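Local coordinates for protein redox-sensitive transcriptional activator OxyR (Porphyromonas gingivalis, PDB 3T22) that probably acts as a DNA-binding transcription factor of the LysR family that senses redox state, here represented by its regulatory domain, at residues 75-80 and 150-155. The protein carries 1 engineered substitution. Numbering follows the deposited sequence.
Sequences EFLGYV and TFIPQL
L77 O accepts the hydrogen bond of I152 N at 2.7 Å, nearly straight, and also takes a weaker CA-H...O contact from F151 CA. The reciprocal bond from L77 N to I152 O closes a hydrogen-bonded pair of an antiparallel ladder, within the periplasmic-binding-protein-like fold of this LysR regulatory domain. Two-residue steps give the register: Y79 with T150 is the next hydrogen-bonded pair, its Y79 N to T150 O bond weak, whereas F76 with P153 and G78 with F151 are non-hydrogen-bonded. Side chains alternate accordingly. On the face of L77, I152 and Y79, I152 CG1 packs 3.8 Å from L77 CB; its chi1 of 56° sets that branch between backbone N and carbonyl carbon, and I152 CD1 continues to Y79 CD1 at 4.1 Å. Helix 136-144 packs on this face, and E144 OE2 of that helix is hydrogen-bonded to Y79 OH. On the face of F151, the phenyl edge, near the ring plane, meets L77 O, and F151 CD1 lies 3.9 Å from G78 CA; F111 and L115 of helix 110-119 also touch the F151 side chain. Beyond P153 the pairing persists as the chain enters a 3-10 turn: Q154 N bonds E75 O at 3.0 Å, and L77 CD1 rests 3.6 Å from Q154 CA. E75 OE2 is turned to other partners, in a salt bridge with R175 and a hydrogen bond with Q216. With chi1 at 173°, the extended Q154 side chain reaches back to E75, where Q154 OE1 accepts E75 N at 3.3 Å, the donor standing well above the amide carbonyl plane.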
loop_
_atom_site.group_PDB
_atom_site.type_symbol
_atom_site.label_atom_id
_atom_site.label_comp_id
_atom_site.label_asym_id
_atom_site.label_seq_id
_atom_site.Cartn_x
_atom_site.Cartn_y
_atom_site.Cartn_z
ATOM N N GLU A 75 -14.674 12.752 -1.215
ATOM C CA GLU A 75 -13.919 13.753 -0.473
ATOM C C GLU A 75 -12.485 13.323 -0.202
ATOM O O GLU A 75 -12.190 12.138 -0.143
ATOM C CB GLU A 75 -14.608 14.072 0.864
ATOM C CG GLU A 75 -15.855 14.906 0.735
ATOM C CD GLU A 75 -16.310 15.525 2.053
ATOM O OE1 GLU A 75 -15.474 15.758 2.958
ATOM O OE2 GLU A 75 -17.521 15.783 2.190
ATOM N N PHE A 76 -11.608 14.310 -0.056
ATOM C CA PHE A 76 -10.297 14.145 0.546
ATOM C C PHE A 76 -10.481 14.327 2.050
ATOM O O PHE A 76 -11.221 15.222 2.490
ATOM C CB PHE A 76 -9.341 15.224 0.032
ATOM C CG PHE A 76 -9.097 15.163 -1.440
ATOM C CD1 PHE A 76 -9.956 15.790 -2.320
ATOM C CD2 PHE A 76 -8.021 14.458 -1.944
ATOM C CE1 PHE A 76 -9.755 15.723 -3.664
ATOM C CE2 PHE A 76 -7.801 14.390 -3.305
ATOM C CZ PHE A 76 -8.666 15.023 -4.168
ATOM N N LEU A 77 -9.827 13.490 2.844
ATOM C CA LEU A 77 -9.936 13.622 4.291
ATOM C C LEU A 77 -8.567 13.701 4.959
ATOM O O LEU A 77 -7.612 13.105 4.488
ATOM C CB LEU A 77 -10.754 12.464 4.868
ATOM C CG LEU A 77 -12.203 12.251 4.410
ATOM C CD1 LEU A 77 -12.735 10.977 5.030
ATOM C CD2 LEU A 77 -13.115 13.439 4.752
ATOM N N GLY A 78 -8.469 14.453 6.048
ATOM C CA GLY A 78 -7.260 14.461 6.861
ATOM C C GLY A 78 -7.193 13.242 7.766
ATOM O O GLY A 78 -8.226 12.659 8.090
ATOM N N TYR A 79 -5.972 12.865 8.157
ATOM C CA TYR A 79 -5.697 11.734 9.050
ATOM C C TYR A 79 -4.597 12.186 10.031
ATOM O O TYR A 79 -3.427 12.240 9.678
ATOM C CB TYR A 79 -5.277 10.498 8.235
ATOM C CG TYR A 79 -5.536 9.132 8.882
ATOM C CD1 TYR A 79 -6.798 8.768 9.336
ATOM C CD2 TYR A 79 -4.511 8.200 9.014
ATOM C CE1 TYR A 79 -7.027 7.514 9.919
ATOM C CE2 TYR A 79 -4.724 6.957 9.589
ATOM C CZ TYR A 79 -5.981 6.611 10.046
ATOM O OH TYR A 79 -6.180 5.356 10.617
ATOM N N VAL A 80 -4.987 12.523 11.259
ATOM C CA VAL A 80 -4.156 13.306 12.168
ATOM C C VAL A 80 -3.813 12.484 13.416
ATOM O O VAL A 80 -4.704 11.941 14.077
ATOM C CB VAL A 80 -4.906 14.636 12.537
ATOM C CG1 VAL A 80 -4.071 15.577 13.394
ATOM C CG2 VAL A 80 -5.353 15.331 11.272
ATOM N N THR A 150 -1.376 12.795 7.247
ATOM C CA THR A 150 -1.480 12.456 5.837
ATOM C C THR A 150 -2.936 12.620 5.403
ATOM O O THR A 150 -3.805 12.885 6.231
ATOM C CB THR A 150 -0.994 11.031 5.552
ATOM O OG1 THR A 150 -0.691 10.894 4.156
ATOM C CG2 THR A 150 -2.051 10.015 5.954
ATOM N N PHE A 151 -3.197 12.482 4.109
ATOM C CA PHE A 151 -4.546 12.643 3.581
ATOM C C PHE A 151 -5.085 11.332 3.028
ATOM O O PHE A 151 -4.346 10.536 2.463
ATOM C CB PHE A 151 -4.597 13.762 2.524
ATOM C CG PHE A 151 -4.379 15.143 3.102
ATOM C CD1 PHE A 151 -5.426 15.832 3.696
ATOM C CD2 PHE A 151 -3.123 15.737 3.073
ATOM C CE1 PHE A 151 -5.234 17.082 4.245
ATOM C CE2 PHE A 151 -2.917 16.989 3.621
ATOM C CZ PHE A 151 -3.984 17.666 4.210
ATOM N N ILE A 152 -6.380 11.100 3.198
ATOM C CA ILE A 152 -6.975 9.852 2.752
ATOM C C ILE A 152 -8.262 10.082 1.967
ATOM O O ILE A 152 -8.940 11.081 2.164
ATOM C CB ILE A 152 -7.251 8.932 3.939
ATOM C CG1 ILE A 152 -8.144 9.656 4.958
ATOM C CG2 ILE A 152 -5.931 8.510 4.565
ATOM C CD1 ILE A 152 -8.972 8.735 5.808
ATOM N N PRO A 153 -8.594 9.157 1.052
ATOM C CA PRO A 153 -9.881 9.237 0.347
ATOM C C PRO A 153 -11.047 8.734 1.225
ATOM O O PRO A 153 -10.896 7.792 2.011
ATOM C CB PRO A 153 -9.665 8.319 -0.852
ATOM C CG PRO A 153 -8.668 7.298 -0.345
ATOM C CD PRO A 153 -7.742 8.069 0.540
ATOM N N GLN A 154 -12.195 9.387 1.083
ATOM C CA GLN A 154 -13.360 9.175 1.938
ATOM C C GLN A 154 -13.856 7.735 2.022
ATOM O O GLN A 154 -14.374 7.316 3.048
ATOM C CB GLN A 154 -14.498 10.083 1.469
ATOM C CG GLN A 154 -15.826 9.864 2.152
ATOM C CD GLN A 154 -16.867 10.859 1.680
ATOM O OE1 GLN A 154 -16.981 11.133 0.486
ATOM N NE2 GLN A 154 -17.629 11.409 2.617
ATOM N N LEU A 155 -13.704 6.989 0.940
ATOM C CA LEU A 155 -14.249 5.645 0.853
ATOM C C LEU A 155 -13.464 4.667 1.752
ATOM O O LEU A 155 -13.920 3.554 2.048
ATOM C CB LEU A 155 -14.269 5.179 -0.606
ATOM C CG LEU A 155 -15.186 4.015 -0.984
ATOM C CD1 LEU A 155 -16.665 4.339 -0.713
ATOM C CD2 LEU A 155 -14.957 3.616 -2.443
#